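Local coordinates for protein alginase (Pseudoalteromonas, PDB 4Q8K) that probably cleaves the polysaccharide alginate by beta-elimination, as a family 18 polysaccharide lyase whose catalytic domain is a beta-sandwich carrying a bound calcium ion, at residues E176-T181 and N185-E190; N249-V252 and F258-Y261; G151-L156 and E195-A200. One frame throughout, in Å; residues are numbered along the deposited sequence.

Contact 1: residues E176-T181 and N185-E190; sequences EAQHIT and NGWRHE. With SO4 (sulfate ion), chain D.
His179 and Arg188 form a single antiparallel hydrogen-bonded bridge. His179 N gives to Arg188 O at 3.2 Å, and Arg188 N gives to His179 O at 2.9 Å, each donor in the carbonyl plane on a lone pair. His179 O also accepts a hydrogen bond from a water 3.0 Å away. That water accepts from Arg188 NE (2.8 Å) and donates weakly to Gly186 O, tying together both backbones and the guanidinium NE. The bend of the Arg188 chain at CG-CD (chi3 59°) brings the guanidinium up to a sulfate, probably from the crystallisation liquor. The anion lies at the guanidinium edge: Arg188 NH1 reaches its O3 at 2.9 Å and Arg188 NH2 its O4 at 3.2 Å. Thr181 OG1 donates to the same O4 at 2.7 Å, while Thr181 CG2 rests over one guanidinium face. These bonds are consistent with an anion-accepting site. Arg188 NH1 also has a salt bridge to Glu157. The aromatic rings of strand 186-193 take CH-pi contacts: Ala177 CB over the His189 ring, 15° off its normal, and Gln178 CA over the five-membered ring of Trp187. The Gln178 side chain runs alongside the indole, CB 3.6 Å above its plane and the amide stacked 7° from parallel; Ile180 CG2 makes apolar contact at the indole edge. His189 ND1 is satisfied by Val173 N, and Trp187 NE1 by Ser340 OG. The contact folds the exit of helix 174-177 onto strand 186-193, with helix 340-349 touching Trp187 and Ile180, and strand 321-324 pairing alongside.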
loop_
_atom_site.group_PDB
_atom_site.type_symbol
_atom_site.label_atom_id
_atom_site.label_comp_id
_atom_site.label_asym_id
_atom_site.label_seq_id
_atom_site.Cartn_x
_atom_site.Cartn_y
_atom_site.Cartn_z
ATOM N N GLU A 176 2.130 4.479 -15.009
ATOM C CA GLU A 176 3.317 4.913 -15.743
ATOM C C GLU A 176 4.542 4.037 -15.436
ATOM O O GLU A 176 5.241 3.579 -16.324
ATOM C CB GLU A 176 3.600 6.393 -15.485
ATOM C CG GLU A 176 2.421 7.296 -15.764
ATOM C CD GLU A 176 2.622 8.727 -15.322
ATOM O OE1 GLU A 176 3.662 9.285 -15.671
ATOM O OE2 GLU A 176 1.764 9.311 -14.640
ATOM N N ALA A 177 4.781 3.781 -14.149
ATOM C CA ALA A 177 5.916 2.949 -13.756
ATOM C C ALA A 177 5.724 1.501 -14.180
ATOM O O ALA A 177 6.674 0.828 -14.603
ATOM C CB ALA A 177 6.158 3.041 -12.251
ATOM N N GLN A 178 4.491 1.018 -14.056
ATOM C CA GLN A 178 4.109 -0.297 -14.567
ATOM C C GLN A 178 5.020 -1.422 -14.067
ATOM O O GLN A 178 5.348 -2.351 -14.800
ATOM C CB GLN A 178 4.049 -0.273 -16.113
ATOM C CG GLN A 178 3.238 0.907 -16.670
ATOM C CD GLN A 178 3.219 0.996 -18.204
ATOM O OE1 GLN A 178 2.547 1.857 -18.772
ATOM N NE2 GLN A 178 3.961 0.123 -18.863
ATOM N N HIS A 179 5.428 -1.358 -12.808
ATOM C CA HIS A 179 6.358 -2.360 -12.323
ATOM C C HIS A 179 5.664 -3.657 -11.953
ATOM O O HIS A 179 4.646 -3.649 -11.270
ATOM C CB HIS A 179 7.148 -1.826 -11.128
ATOM C CG HIS A 179 8.377 -2.620 -10.837
ATOM N ND1 HIS A 179 9.568 -2.410 -11.501
ATOM C CD2 HIS A 179 8.594 -3.651 -9.988
ATOM C CE1 HIS A 179 10.472 -3.263 -11.053
ATOM N NE2 HIS A 179 9.907 -4.025 -10.134
ATOM N N ILE A 180 6.217 -4.781 -12.402
ATOM C CA ILE A 180 5.672 -6.083 -12.035
ATOM C C ILE A 180 6.672 -7.014 -11.353
ATOM O O ILE A 180 7.880 -6.755 -11.335
ATOM C CB ILE A 180 5.080 -6.840 -13.253
ATOM C CG1 ILE A 180 6.182 -7.207 -14.247
ATOM C CG2 ILE A 180 3.985 -6.034 -13.928
ATOM C CD1 ILE A 180 5.708 -8.155 -15.333
ATOM N N THR A 181 6.140 -8.107 -10.804
ATOM C CA THR A 181 6.920 -9.172 -10.191
ATOM C C THR A 181 6.320 -10.501 -10.632
ATOM O O THR A 181 5.241 -10.520 -11.225
ATOM C CB THR A 181 6.835 -9.100 -8.655
ATOM O OG1 THR A 181 5.470 -9.290 -8.269
ATOM C CG2 THR A 181 7.314 -7.750 -8.156
ATOM N N ASN A 185 -0.154 -8.948 -8.875
ATOM C CA ASN A 185 -1.480 -8.995 -9.434
ATOM C C ASN A 185 -1.893 -7.584 -9.837
ATOM O O ASN A 185 -2.949 -7.110 -9.552
ATOM C CB ASN A 185 -2.469 -9.707 -8.476
ATOM C CG ASN A 185 -1.972 -9.726 -7.034
ATOM O OD1 ASN A 185 -1.862 -8.680 -6.417
ATOM N ND2 ASN A 185 -1.509 -10.886 -6.569
ATOM N N GLY A 186 -0.986 -6.916 -10.509
ATOM C CA GLY A 186 -1.245 -5.566 -10.955
ATOM C C GLY A 186 0.028 -4.857 -11.350
ATOM O O GLY A 186 1.002 -5.488 -11.768
ATOM N N TRP A 187 0.008 -3.539 -11.224
ATOM C CA TRP A 187 1.174 -2.713 -11.499
ATOM C C TRP A 187 1.506 -1.967 -10.229
ATOM O O TRP A 187 0.598 -1.553 -9.515
ATOM C CB TRP A 187 0.856 -1.691 -12.574
ATOM C CG TRP A 187 1.094 -2.173 -13.965
ATOM C CD1 TRP A 187 1.812 -3.274 -14.348
ATOM C CD2 TRP A 187 0.595 -1.581 -15.160
ATOM N NE1 TRP A 187 1.804 -3.387 -15.722
ATOM C CE2 TRP A 187 1.072 -2.352 -16.241
ATOM C CE3 TRP A 187 -0.187 -0.453 -15.425
ATOM C CZ2 TRP A 187 0.763 -2.050 -17.562
ATOM C CZ3 TRP A 187 -0.481 -0.144 -16.737
ATOM C CH2 TRP A 187 -0.001 -0.938 -17.790
ATOM N N ARG A 188 2.790 -1.778 -9.947
ATOM C CA ARG A 188 3.165 -1.040 -8.743
ATOM C C ARG A 188 4.193 0.057 -8.978
ATOM O O ARG A 188 4.958 0.039 -9.953
ATOM C CB ARG A 188 3.664 -1.982 -7.638
ATOM C CG ARG A 188 5.114 -2.416 -7.817
ATOM C CD ARG A 188 5.499 -3.510 -6.847
ATOM N NE ARG A 188 4.657 -4.692 -6.991
ATOM C CZ ARG A 188 4.806 -5.813 -6.297
ATOM N NH1 ARG A 188 5.765 -5.920 -5.381
ATOM N NH2 ARG A 188 3.988 -6.835 -6.516
ATOM N N HIS A 189 4.191 1.012 -8.055
ATOM C CA HIS A 189 5.228 2.025 -7.944
ATOM C C HIS A 189 5.416 2.176 -6.438
ATOM O O HIS A 189 4.545 2.717 -5.763
ATOM C CB HIS A 189 4.760 3.330 -8.548
ATOM C CG HIS A 189 5.875 4.214 -9.013
ATOM N ND1 HIS A 189 5.672 5.510 -9.418
ATOM C CD2 HIS A 189 7.205 3.980 -9.128
ATOM C CE1 HIS A 189 6.831 6.043 -9.782
ATOM N NE2 HIS A 189 7.773 5.134 -9.618
ATOM N N GLU A 190 6.537 1.687 -5.914
ATOM C CA GLU A 190 6.612 1.360 -4.499
ATOM C C GLU A 190 8.048 1.350 -3.977
ATOM O O GLU A 190 8.993 1.055 -4.723
ATOM C CB GLU A 190 6.011 -0.035 -4.350
ATOM C CG GLU A 190 5.850 -0.585 -2.963
ATOM C CD GLU A 190 5.177 -1.940 -3.013
ATOM O OE1 GLU A 190 5.860 -2.947 -3.315
ATOM O OE2 GLU A 190 3.958 -1.994 -2.775
HETATM S S SO4 D . 5.389 -9.886 -4.567
HETATM O O1 SO4 D . 6.356 -10.984 -4.645
HETATM O O2 SO4 D . 4.527 -10.103 -3.404
HETATM O O3 SO4 D . 6.114 -8.622 -4.459
HETATM O O4 SO4 D . 4.572 -9.881 -5.773
HETATM O O HOH W 1 3.225 -5.393 -9.305
#

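Contact 2: residues N249-V252 and F258-Y261; sequences NDSV and FDVY. With CA (calcium ion), chain B.
Asp259 reaches from its strand into the loop at Asp250 and Ser251, and its carboxylate grips two successive peptide N-H groups. Asp250 N donates to Asp259 OD1 at 2.8 Å and Ser251 N to Asp259 OD2, also at 2.8 Å; both oxygens use their syn lone pairs, so the pair of donors fixes the rotation of the group. With CG anti to the carbonyl carbon (chi1 -69°), the carboxylate reaches these donors. A weak bond from Ser251 N to Asp259 OD1 adds to the grip. Within the loop, Val252 N donates to Asp250 OD2 at 2.9 Å, which makes an Asx turn; the donor stands 44° out of the carboxylate plane. Water bonds extend the network: one water accepts from Asn249 N and donates to Asp259 OD1 at 2.8 Å, and a second is hydrogen-bonded to Asp259 OD2. Metal bonds form the third class. Calcium is held by Asp250 OD2 at 2.5 Å, by Val252 O at 2.4 Å and by that second water at 2.5 Å, with Asp242, Asn255 and Ile257 completing the site. Asp259 is therefore a second-shell residue, and the calcium probably eases the repulsion between its OD2 and Asp250 OD2, 4.3 Å apart. Replacing this carboxylate with an alanine side chain would remove both acceptors and is likely to leave the Asp250 and Ser251 amides, and the calcium-bound water, without that partner. The loop follows strand 234-241 and returns into strand 257-265, which is flanked by strand 234-241 through Ser241 and by strand 271-280, whose Thr278 touches Asp259.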
loop_
_atom_site.group_PDB
_atom_site.type_symbol
_atom_site.label_atom_id
_atom_site.label_comp_id
_atom_site.label_asym_id
_atom_site.label_seq_id
_atom_site.Cartn_x
_atom_site.Cartn_y
_atom_site.Cartn_z
ATOM N N ASN A 249 -17.244 1.437 5.387
ATOM C CA ASN A 249 -18.177 2.563 5.493
ATOM C C ASN A 249 -19.011 2.792 4.235
ATOM O O ASN A 249 -20.185 3.169 4.332
ATOM C CB ASN A 249 -17.448 3.865 5.832
ATOM C CG ASN A 249 -16.821 3.856 7.212
ATOM O OD1 ASN A 249 -16.860 2.857 7.930
ATOM N ND2 ASN A 249 -16.221 4.977 7.581
ATOM N N ASP A 250 -18.397 2.606 3.065
ATOM C CA ASP A 250 -19.099 2.765 1.798
ATOM C C ASP A 250 -19.431 1.390 1.224
ATOM O O ASP A 250 -20.597 0.994 1.187
ATOM C CB ASP A 250 -18.257 3.588 0.816
ATOM C CG ASP A 250 -18.991 3.892 -0.478
ATOM O OD1 ASP A 250 -19.723 4.905 -0.532
ATOM O OD2 ASP A 250 -18.820 3.128 -1.444
ATOM N N SER A 251 -18.398 0.657 0.811
ATOM C CA SER A 251 -18.550 -0.701 0.295
ATOM C C SER A 251 -19.445 -0.747 -0.940
ATOM O O SER A 251 -20.062 -1.769 -1.228
ATOM C CB SER A 251 -19.091 -1.646 1.376
ATOM O OG SER A 251 -18.103 -1.942 2.355
ATOM N N VAL A 252 -19.512 0.364 -1.667
ATOM C CA VAL A 252 -20.274 0.400 -2.905
ATOM C C VAL A 252 -19.332 0.489 -4.100
ATOM O O VAL A 252 -18.601 1.453 -4.248
ATOM C CB VAL A 252 -21.251 1.591 -2.934
ATOM C CG1 VAL A 252 -21.921 1.684 -4.290
ATOM C CG2 VAL A 252 -22.294 1.456 -1.819
ATOM N N PHE A 258 -13.913 6.098 -2.154
ATOM C CA PHE A 258 -12.976 5.043 -1.829
ATOM C C PHE A 258 -13.009 4.745 -0.338
ATOM O O PHE A 258 -12.945 5.658 0.477
ATOM C CB PHE A 258 -11.562 5.451 -2.245
ATOM C CG PHE A 258 -11.431 5.708 -3.709
ATOM C CD1 PHE A 258 -11.677 6.967 -4.229
ATOM C CD2 PHE A 258 -11.111 4.673 -4.576
ATOM C CE1 PHE A 258 -11.573 7.201 -5.594
ATOM C CE2 PHE A 258 -11.011 4.896 -5.946
ATOM C CZ PHE A 258 -11.245 6.165 -6.453
ATOM N N ASP A 259 -13.135 3.468 -0.002
ATOM C CA ASP A 259 -12.951 3.016 1.366
ATOM C C ASP A 259 -11.461 2.978 1.665
ATOM O O ASP A 259 -10.658 2.542 0.835
ATOM C CB ASP A 259 -13.532 1.619 1.540
ATOM C CG ASP A 259 -15.043 1.610 1.453
ATOM O OD1 ASP A 259 -15.684 2.248 2.315
ATOM O OD2 ASP A 259 -15.583 0.990 0.520
ATOM N N VAL A 260 -11.090 3.446 2.848
ATOM C CA VAL A 260 -9.718 3.315 3.298
ATOM C C VAL A 260 -9.776 2.387 4.489
ATOM O O VAL A 260 -10.474 2.662 5.465
ATOM C CB VAL A 260 -9.113 4.659 3.731
ATOM C CG1 VAL A 260 -7.681 4.454 4.223
ATOM C CG2 VAL A 260 -9.176 5.670 2.594
ATOM N N TYR A 261 -9.084 1.263 4.399
ATOM C CA TYR A 261 -9.176 0.260 5.441
ATOM C C TYR A 261 -7.877 -0.492 5.565
ATOM O O TYR A 261 -6.983 -0.380 4.707
ATOM C CB TYR A 261 -10.334 -0.721 5.174
ATOM C CG TYR A 261 -10.235 -1.519 3.886
ATOM C CD1 TYR A 261 -9.592 -2.755 3.853
ATOM C CD2 TYR A 261 -10.817 -1.052 2.722
ATOM C CE1 TYR A 261 -9.522 -3.495 2.687
ATOM C CE2 TYR A 261 -10.748 -1.787 1.539
ATOM C CZ TYR A 261 -10.104 -3.003 1.535
ATOM O OH TYR A 261 -10.033 -3.723 0.359
HETATM CA CA CA B . -17.160 3.068 -3.265
HETATM O O HOH W 2 -14.499 2.523 4.844
HETATM O O HOH W 3 -16.219 1.092 -2.047
#

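Contact 3: residues G151-L156 and E195-A200; sequences GSIFDL and ESLRVA
At one edge of the curved antiparallel sheet of this concanavalin-like beta-sandwich, a short 3-10 turn, residues 195-197, follows strand 186-193 and packs against the residues leading into strand 154-157. Backbone hydrogen bonds between Asp155 and Lys192, and just beyond the strands between Ile153 and Lys194, bring the segments together. The turn itself is closed by Arg198 N donating to Glu195 O at 3.2 Å. Across the contact the direct touch is slight and apolar, burying 109 Å² in all. One methyl of Leu197 does the touching: CD1 lies 3.8 Å from Ile153 CA, 4.1 Å from Ile153 CG2 and 4.0 Å from Ser152 O, and the two side chains cross at about a right angle. With CG anti to the carbonyl carbon (chi1 -61°) and CD1 anti to CA (chi2 175°), that methyl meets Ile153. The CG2 branch of Ile153 also lies over one face of the neighbouring Phe154 ring, offset toward its rim. Opposite charges come near without meeting, Asp155 OD2 being 5.7 Å from Arg198 NH2. The polar link is instead a water, which donates to Asp155 OD2 at 2.6 Å and accepts from Glu195 N at 2.9 Å.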
loop_
_atom_site.group_PDB
_atom_site.type_symbol
_atom_site.label_atom_id
_atom_site.label_comp_id
_atom_site.label_asym_id
_atom_site.label_seq_id
_atom_site.Cartn_x
_atom_site.Cartn_y
_atom_site.Cartn_z
ATOM N N GLY A 151 18.256 5.685 -0.767
ATOM C CA GLY A 151 18.270 4.234 -0.811
ATOM C C GLY A 151 18.973 3.563 0.357
ATOM O O GLY A 151 19.230 2.361 0.319
ATOM N N SER A 152 19.282 4.313 1.412
ATOM C CA SER A 152 19.980 3.715 2.550
ATOM C C SER A 152 19.145 2.632 3.238
ATOM O O SER A 152 19.686 1.664 3.773
ATOM C CB SER A 152 20.438 4.782 3.556
ATOM O OG SER A 152 19.349 5.532 4.052
ATOM N N ILE A 153 17.825 2.791 3.203
ATOM C CA ILE A 153 16.919 1.794 3.766
ATOM C C ILE A 153 16.025 1.170 2.685
ATOM O O ILE A 153 15.861 -0.055 2.652
ATOM C CB ILE A 153 16.020 2.397 4.875
ATOM C CG1 ILE A 153 16.849 2.738 6.119
ATOM C CG2 ILE A 153 14.919 1.428 5.241
ATOM C CD1 ILE A 153 16.026 3.301 7.289
ATOM N N PHE A 154 15.475 2.015 1.817
ATOM C CA PHE A 154 14.476 1.584 0.828
ATOM C C PHE A 154 15.027 1.367 -0.572
ATOM O O PHE A 154 15.797 2.181 -1.068
ATOM C CB PHE A 154 13.328 2.592 0.748
ATOM C CG PHE A 154 12.483 2.636 1.991
ATOM C CD1 PHE A 154 11.433 1.748 2.161
ATOM C CD2 PHE A 154 12.758 3.547 2.997
ATOM C CE1 PHE A 154 10.659 1.771 3.313
ATOM C CE2 PHE A 154 11.995 3.578 4.154
ATOM C CZ PHE A 154 10.939 2.687 4.309
ATOM N N ASP A 155 14.582 0.278 -1.195
ATOM C CA ASP A 155 14.818 -0.001 -2.618
ATOM C C ASP A 155 13.599 0.421 -3.416
ATOM O O ASP A 155 12.469 0.256 -2.950
ATOM C CB ASP A 155 15.029 -1.490 -2.852
ATOM C CG ASP A 155 16.417 -1.950 -2.473
ATOM O OD1 ASP A 155 17.317 -1.096 -2.390
ATOM O OD2 ASP A 155 16.611 -3.160 -2.260
ATOM N N LEU A 156 13.820 0.937 -4.621
ATOM C CA LEU A 156 12.723 1.411 -5.465
ATOM C C LEU A 156 12.216 0.330 -6.419
ATOM O O LEU A 156 13.001 -0.391 -7.022
ATOM C CB LEU A 156 13.151 2.655 -6.253
ATOM C CG LEU A 156 12.141 3.219 -7.264
ATOM C CD1 LEU A 156 10.869 3.659 -6.545
ATOM C CD2 LEU A 156 12.738 4.386 -8.049
ATOM N N GLU A 195 16.500 -5.949 1.414
ATOM C CA GLU A 195 16.648 -7.298 1.919
ATOM C C GLU A 195 17.600 -7.422 3.116
ATOM O O GLU A 195 17.325 -8.172 4.050
ATOM C CB GLU A 195 17.118 -8.205 0.786
ATOM C CG GLU A 195 16.891 -9.683 1.021
ATOM C CD GLU A 195 17.235 -10.500 -0.210
ATOM O OE1 GLU A 195 18.169 -10.099 -0.937
ATOM O OE2 GLU A 195 16.565 -11.525 -0.460
ATOM N N SER A 196 18.712 -6.691 3.080
ATOM C CA SER A 196 19.773 -6.913 4.062
ATOM C C SER A 196 19.379 -6.451 5.456
ATOM O O SER A 196 19.961 -6.895 6.446
ATOM C CB SER A 196 21.087 -6.248 3.633
ATOM O OG SER A 196 20.987 -4.833 3.632
ATOM N N LEU A 197 18.389 -5.569 5.532
ATOM C CA LEU A 197 17.983 -4.997 6.813
ATOM C C LEU A 197 16.828 -5.755 7.445
ATOM O O LEU A 197 16.471 -5.499 8.592
ATOM C CB LEU A 197 17.586 -3.532 6.657
ATOM C CG LEU A 197 18.617 -2.523 6.148
ATOM C CD1 LEU A 197 17.947 -1.178 5.966
ATOM C CD2 LEU A 197 19.787 -2.411 7.112
ATOM N N ARG A 198 16.236 -6.682 6.697
ATOM C CA ARG A 198 15.029 -7.371 7.170
ATOM C C ARG A 198 15.254 -8.284 8.364
ATOM O O ARG A 198 16.195 -9.078 8.391
ATOM C CB ARG A 198 14.382 -8.152 6.033
ATOM C CG ARG A 198 14.026 -7.256 4.882
ATOM C CD ARG A 198 13.435 -8.033 3.719
ATOM N NE ARG A 198 13.319 -7.174 2.550
ATOM C CZ ARG A 198 13.071 -7.623 1.317
ATOM N NH1 ARG A 198 12.904 -8.923 1.100
ATOM N NH2 ARG A 198 12.997 -6.778 0.302
ATOM N N VAL A 199 14.373 -8.151 9.352
ATOM C CA VAL A 199 14.371 -9.014 10.522
ATOM C C VAL A 199 12.926 -9.356 10.859
ATOM O O VAL A 199 12.016 -9.048 10.088
ATOM C CB VAL A 199 15.063 -8.344 11.723
ATOM C CG1 VAL A 199 16.575 -8.222 11.463
ATOM C CG2 VAL A 199 14.439 -6.978 12.004
ATOM N N ALA A 200 12.706 -10.000 11.995
ATOM C CA ALA A 200 11.353 -10.398 12.373
ATOM C C ALA A 200 10.499 -9.181 12.704
ATOM O O ALA A 200 11.019 -8.133 13.083
ATOM C CB ALA A 200 11.394 -11.368 13.548
HETATM O O HOH W 4 16.068 -5.545 -1.433
#

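All three contacts reach the same antiparallel sheet. Contact 1 lies on strand 186-193 and contact 3 on its neighbour 154-157; their centres are 19 Å apart, yet they touch where Leu156 CD1 packs 3.7 Å from Glu190 O. In sequence, contact 1 is nested inside the loop that contact 3 closes, and contact 2 follows both. Contact 2, with the calcium, lies apart: its centre is about 23 Å from that of contact 1, nearest atoms about 12 Å apart, and about 32 Å from that of contact 3, on the other side of the chain's centre. The sulfate of contact 1 and the calcium of contact 2 therefore occupy separate sites.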